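Local coordinates for DUF4973 domain-containing protein (Bacteroides thetaiotaomicron, PDB 4QNI) that is of unknown function but, as a two-domain protein with a lipoprotein signal in its precursor, probably serves as an auxiliary nutrient-binding protein, at residues A83-A86 against L91-E94; S133-L138 against D224-D229. One frame throughout, in Å; residues are numbered along the deposited sequence.

Overall arrangement
Contact 1 (83-86 with 91-94) folds the chain back just after helix 74-85 and leads into strand 93-95; contact 2 (133-138 with 224-229) carries the neighbouring strand 135-142 to a loop of the C-terminal domain. Their centres lie about 9 Å apart, and Lys135 joins them. Its NZ is 2.8 Å from Tyr85 OH and 2.8 Å from Leu91 O, both probable hydrogen bonds, and the same ammonium faces the acidic turn of contact 2. Leu91 CD2 also packs 3.3 Å from Asp226 O. A bound 1,2-ethanediol, probably from the crystallisation liquor, lies about 4 Å from the Glu225 side chain.

Contact 1 of 2, residues A83-A86 against L91-E94; sequences ARYA and LYYE
With CG anti to the carbonyl carbon in both residues (chi1 -58° in Tyr85, -64° in Tyr93), the two tyrosines bring their rings together where the helix-to-strand turn after helix 74-85 closes on strand 93-95. They form an offset edge-to-face pair: the edge of Tyr85 is directed at the face of Tyr93, the ring centroids stand 5.8 Å apart and the planes are inclined at 60°. Leu91 occupies one face of the Tyr85 ring. Its CB makes a CH-pi contact 4.0 Å from the centroid, while its carbonyl O sits over the rim on that same side. The opposite face is covered by CB of Arg84, the residue just before it, and packing on both faces probably limits rotation of the ring about chi2. The Tyr85 hydroxyl, like Leu91 O, is bonded to Lys135 NZ of strand 135-142, and this ammonium also makes a cation-pi contact with the Tyr93 ring. A water ties the polar ends together, accepting from Arg84 NE at 2.9 Å, in the plane of the guanidinium, and lying 2.7 Å from Tyr85 OH; it also bonds to Tyr93 OH. An alanine in place of Tyr85 would probably leave Lys135 NZ and the water each short of a partner and open a gap between Leu91 and Tyr93. The edge of the Tyr92 ring meets CB of Tyr85, with CE1 3.8 Å from that CB. Ala86, the first residue to leave helical geometry, has positive phi, and its carbonyl is met near the Tyr92 ring plane by the phenol, which donates a very short hydrogen bond, Tyr92 OH to Ala86 O, of 2.5 Å.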
loop_
_atom_site.group_PDB
_atom_site.type_symbol
_atom_site.label_atom_id
_atom_site.label_comp_id
_atom_site.label_asym_id
_atom_site.label_seq_id
_atom_site.Cartn_x
_atom_site.Cartn_y
_atom_site.Cartn_z
ATOM N N ALA A 83 4.307 14.636 -17.996
ATOM C CA ALA A 83 3.913 13.355 -17.397
ATOM C C ALA A 83 2.470 13.376 -16.896
ATOM O O ALA A 83 1.776 12.370 -16.976
ATOM C CB ALA A 83 4.849 13.001 -16.241
ATOM N N ARG A 84 2.021 14.506 -16.391
ATOM C CA ARG A 84 0.698 14.632 -15.814
ATOM C C ARG A 84 -0.390 15.020 -16.834
ATOM O O ARG A 84 -1.518 14.521 -16.736
ATOM C CB ARG A 84 0.747 15.681 -14.696
ATOM C CG ARG A 84 -0.138 15.375 -13.506
ATOM C CD ARG A 84 0.714 15.230 -12.262
ATOM N NE ARG A 84 0.191 16.008 -11.136
ATOM C CZ ARG A 84 0.790 16.107 -9.953
ATOM N NH1 ARG A 84 1.941 15.478 -9.727
ATOM N NH2 ARG A 84 0.250 16.837 -8.986
ATOM N N TYR A 85 -0.085 15.936 -17.760
ATOM C CA TYR A 85 -1.110 16.451 -18.663
ATOM C C TYR A 85 -0.826 16.253 -20.160
ATOM O O TYR A 85 -1.693 16.580 -20.974
ATOM C CB TYR A 85 -1.318 17.949 -18.374
ATOM C CG TYR A 85 -1.717 18.229 -16.937
ATOM C CD1 TYR A 85 -2.965 17.845 -16.452
ATOM C CD2 TYR A 85 -0.844 18.864 -16.061
ATOM C CE1 TYR A 85 -3.333 18.087 -15.131
ATOM C CE2 TYR A 85 -1.205 19.117 -14.739
ATOM C CZ TYR A 85 -2.455 18.733 -14.281
ATOM O OH TYR A 85 -2.828 18.981 -12.984
ATOM N N ALA A 86 0.368 15.752 -20.520
ATOM C CA ALA A 86 0.795 15.539 -21.906
ATOM C C ALA A 86 0.543 16.798 -22.784
ATOM O O ALA A 86 1.055 17.863 -22.456
ATOM C CB ALA A 86 0.113 14.303 -22.496
ATOM N N LEU A 91 -3.717 23.023 -18.939
ATOM C CA LEU A 91 -3.804 22.492 -17.582
ATOM C C LEU A 91 -2.469 22.481 -16.861
ATOM O O LEU A 91 -2.426 22.086 -15.696
ATOM C CB LEU A 91 -4.352 21.049 -17.640
ATOM C CG LEU A 91 -5.739 20.857 -18.260
ATOM C CD1 LEU A 91 -6.163 19.418 -18.159
ATOM C CD2 LEU A 91 -6.770 21.739 -17.591
ATOM N N TYR A 92 -1.367 22.854 -17.551
ATOM C CA TYR A 92 -0.019 22.809 -16.960
ATOM C C TYR A 92 0.112 23.695 -15.741
ATOM O O TYR A 92 -0.565 24.711 -15.668
ATOM C CB TYR A 92 1.023 23.279 -17.972
ATOM C CG TYR A 92 1.478 22.280 -19.013
ATOM C CD1 TYR A 92 0.818 21.069 -19.186
ATOM C CD2 TYR A 92 2.577 22.546 -19.823
ATOM C CE1 TYR A 92 1.241 20.147 -20.137
ATOM C CE2 TYR A 92 3.024 21.622 -20.767
ATOM C CZ TYR A 92 2.357 20.421 -20.915
ATOM O OH TYR A 92 2.790 19.536 -21.867
ATOM N N TYR A 93 0.986 23.323 -14.796
ATOM C CA TYR A 93 1.349 24.200 -13.687
ATOM C C TYR A 93 2.246 25.262 -14.279
ATOM O O TYR A 93 3.137 24.924 -15.077
ATOM C CB TYR A 93 2.056 23.429 -12.561
ATOM C CG TYR A 93 1.183 22.393 -11.899
ATOM C CD1 TYR A 93 0.191 22.765 -10.995
ATOM C CD2 TYR A 93 1.367 21.034 -12.147
ATOM C CE1 TYR A 93 -0.613 21.814 -10.374
ATOM C CE2 TYR A 93 0.569 20.070 -11.526
ATOM C CZ TYR A 93 -0.416 20.466 -10.632
ATOM O OH TYR A 93 -1.239 19.541 -10.027
ATOM N N GLU A 94 1.970 26.529 -14.004
ATOM C CA GLU A 94 2.764 27.607 -14.587
ATOM C C GLU A 94 3.915 27.944 -13.680
ATOM O O GLU A 94 3.808 27.923 -12.468
ATOM C CB GLU A 94 1.922 28.850 -14.900
ATOM C CG GLU A 94 0.962 28.665 -16.064
ATOM C CD GLU A 94 1.562 28.419 -17.440
ATOM O OE1 GLU A 94 2.575 29.069 -17.797
ATOM O OE2 GLU A 94 0.985 27.592 -18.182
HETATM O O HOH W 1 -2.571 16.875 -11.253
#

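Contact 2 of 2, residues S133-L138 against D224-D229; sequences SEKWVL and DEDYTD
A small contact between domains, part aliphatic packing and part a long salt bridge, places Lys135 on strand 135-142 of the N-terminal domain against a type I beta turn, Asp224 to Tyr227, in the loop between strands 215-219 and 234-240 of the C-terminal domain. Lys135 crosses Glu225 obliquely, its CG 4.0 Å from Glu225 CG, so the aliphatic parts of the two chains touch. From there a bend at chi3 (58°) helps direct CE and NZ. The ammonium reaches past Glu225 to Asp226, where NZ and OD1 form the long salt bridge of 3.7 Å. Closer partners, Leu91 O and Tyr85 OH, accept from that nitrogen. Glu225 does not bind the lysine directly. One water links them, donating to Glu225 OE1 at 2.8 Å and accepting a weak bond from Lys135 NZ. The other carboxylate oxygen, OE2, is taken by Tyr209 OH and by salt bridges to Arg164 and Arg207, a positive surrounding that would be expected to keep Glu225 ionised. Nearby, Tyr227 packs edge-to-face on Tyr281 of a second subunit, so this loop also borders a subunit interface. The turn itself is braced by an Asx turn, in which Asp226 N donates to Asp224 OD1 at 2.9 Å, on the anti side of the carboxylate and 31° out of its plane.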
loop_
_atom_site.group_PDB
_atom_site.type_symbol
_atom_site.label_atom_id
_atom_site.label_comp_id
_atom_site.label_asym_id
_atom_site.label_seq_id
_atom_site.Cartn_x
_atom_site.Cartn_y
_atom_site.Cartn_z
ATOM N N SER A 133 -5.902 31.589 -12.008
ATOM C CA SER A 133 -6.358 30.724 -13.112
ATOM C C SER A 133 -5.193 29.915 -13.630
ATOM O O SER A 133 -5.362 28.796 -14.107
ATOM C CB SER A 133 -6.921 31.565 -14.248
ATOM O OG SER A 133 -8.324 31.515 -14.133
ATOM N N GLU A 134 -4.006 30.520 -13.562
ATOM C CA GLU A 134 -2.732 29.885 -13.858
ATOM C C GLU A 134 -2.430 29.094 -12.631
ATOM O O GLU A 134 -2.579 29.614 -11.519
ATOM C CB GLU A 134 -1.635 30.944 -14.133
ATOM C CG GLU A 134 -2.005 32.055 -15.099
ATOM C CD GLU A 134 -2.334 31.636 -16.517
ATOM O OE1 GLU A 134 -1.715 30.672 -17.025
ATOM O OE2 GLU A 134 -3.237 32.265 -17.114
ATOM N N LYS A 135 -2.080 27.837 -12.773
ATOM C CA LYS A 135 -1.832 27.013 -11.582
ATOM C C LYS A 135 -0.372 27.272 -11.178
ATOM O O LYS A 135 0.513 26.466 -11.470
ATOM C CB LYS A 135 -2.152 25.538 -11.916
ATOM C CG LYS A 135 -3.637 25.297 -12.300
ATOM C CD LYS A 135 -3.872 24.040 -13.174
ATOM C CE LYS A 135 -3.392 22.743 -12.559
ATOM N NZ LYS A 135 -3.897 21.572 -13.327
ATOM N N TRP A 136 -0.118 28.485 -10.622
ATOM C CA TRP A 136 1.217 28.987 -10.289
ATOM C C TRP A 136 1.939 28.068 -9.326
ATOM O O TRP A 136 1.418 27.735 -8.268
ATOM C CB TRP A 136 1.173 30.410 -9.728
ATOM C CG TRP A 136 0.773 31.452 -10.748
ATOM C CD1 TRP A 136 -0.377 32.184 -10.758
ATOM C CD2 TRP A 136 1.518 31.860 -11.912
ATOM N NE1 TRP A 136 -0.370 33.059 -11.822
ATOM C CE2 TRP A 136 0.778 32.878 -12.546
ATOM C CE3 TRP A 136 2.768 31.500 -12.451
ATOM C CZ2 TRP A 136 1.232 33.523 -13.711
ATOM C CZ3 TRP A 136 3.216 32.137 -13.601
ATOM C CH2 TRP A 136 2.451 33.133 -14.219
ATOM N N VAL A 137 3.150 27.682 -9.708
ATOM C CA VAL A 137 4.018 26.799 -8.951
ATOM C C VAL A 137 5.425 27.421 -8.899
ATOM O O VAL A 137 5.896 27.964 -9.913
ATOM C CB VAL A 137 4.014 25.392 -9.653
ATOM C CG1 VAL A 137 5.332 24.655 -9.513
ATOM C CG2 VAL A 137 2.875 24.533 -9.152
ATOM N N LEU A 138 6.118 27.280 -7.755
ATOM C CA LEU A 138 7.493 27.735 -7.668
ATOM C C LEU A 138 8.384 26.497 -7.614
ATOM O O LEU A 138 8.388 25.821 -6.579
ATOM C CB LEU A 138 7.711 28.664 -6.453
ATOM C CG LEU A 138 9.136 29.203 -6.256
ATOM C CD1 LEU A 138 9.564 30.065 -7.446
ATOM C CD2 LEU A 138 9.247 29.980 -4.918
ATOM N N ASP A 224 -14.043 23.637 -13.081
ATOM C CA ASP A 224 -12.987 23.582 -12.073
ATOM C C ASP A 224 -11.634 23.689 -12.774
ATOM O O ASP A 224 -11.582 23.899 -13.994
ATOM C CB ASP A 224 -13.092 22.329 -11.157
ATOM C CG ASP A 224 -12.894 20.964 -11.820
ATOM O OD1 ASP A 224 -12.136 20.882 -12.819
ATOM O OD2 ASP A 224 -13.453 19.968 -11.305
ATOM N N GLU A 225 -10.558 23.585 -11.985
ATOM C CA GLU A 225 -9.148 23.664 -12.358
ATOM C C GLU A 225 -8.723 22.716 -13.480
ATOM O O GLU A 225 -7.691 22.960 -14.112
ATOM C CB GLU A 225 -8.320 23.301 -11.133
ATOM C CG GLU A 225 -7.228 24.272 -10.829
ATOM C CD GLU A 225 -6.581 23.945 -9.505
ATOM O OE1 GLU A 225 -5.926 22.884 -9.411
ATOM O OE2 GLU A 225 -6.698 24.766 -8.568
ATOM N N ASP A 226 -9.432 21.587 -13.665
ATOM C CA ASP A 226 -9.017 20.625 -14.677
ATOM C C ASP A 226 -9.749 20.837 -16.028
ATOM O O ASP A 226 -9.531 20.067 -16.956
ATOM C CB ASP A 226 -9.101 19.181 -14.150
ATOM C CG ASP A 226 -8.052 18.859 -13.083
ATOM O OD1 ASP A 226 -6.989 19.539 -13.054
ATOM O OD2 ASP A 226 -8.286 17.932 -12.287
ATOM N N TYR A 227 -10.482 21.959 -16.170
ATOM C CA TYR A 227 -11.112 22.393 -17.426
ATOM C C TYR A 227 -10.088 23.195 -18.209
ATOM O O TYR A 227 -9.539 24.171 -17.685
ATOM C CB TYR A 227 -12.375 23.253 -17.157
ATOM C CG TYR A 227 -13.622 22.461 -16.824
ATOM C CD1 TYR A 227 -13.647 21.579 -15.745
ATOM C CD2 TYR A 227 -14.786 22.597 -17.586
ATOM C CE1 TYR A 227 -14.781 20.822 -15.457
ATOM C CE2 TYR A 227 -15.944 21.878 -17.277
ATOM C CZ TYR A 227 -15.933 20.985 -16.216
ATOM O OH TYR A 227 -17.050 20.261 -15.897
ATOM N N THR A 228 -9.843 22.821 -19.476
ATOM C CA THR A 228 -8.875 23.542 -20.307
ATOM C C THR A 228 -9.394 24.954 -20.615
ATOM O O THR A 228 -8.591 25.848 -20.856
ATOM C CB THR A 228 -8.544 22.764 -21.599
ATOM O OG1 THR A 228 -9.706 22.700 -22.417
ATOM C CG2 THR A 228 -7.990 21.362 -21.342
ATOM N N ASP A 229 -10.727 25.153 -20.587
ATOM C CA ASP A 229 -11.402 26.451 -20.860
ATOM C C ASP A 229 -11.780 27.264 -19.572
ATOM O O ASP A 229 -12.483 28.272 -19.704
ATOM C CB ASP A 229 -12.667 26.248 -21.748
ATOM C CG ASP A 229 -13.664 25.185 -21.304
ATOM O OD1 ASP A 229 -13.346 24.429 -20.358
ATOM O OD2 ASP A 229 -14.762 25.092 -21.931
HETATM O O HOH W 2 -5.006 20.442 -10.307
#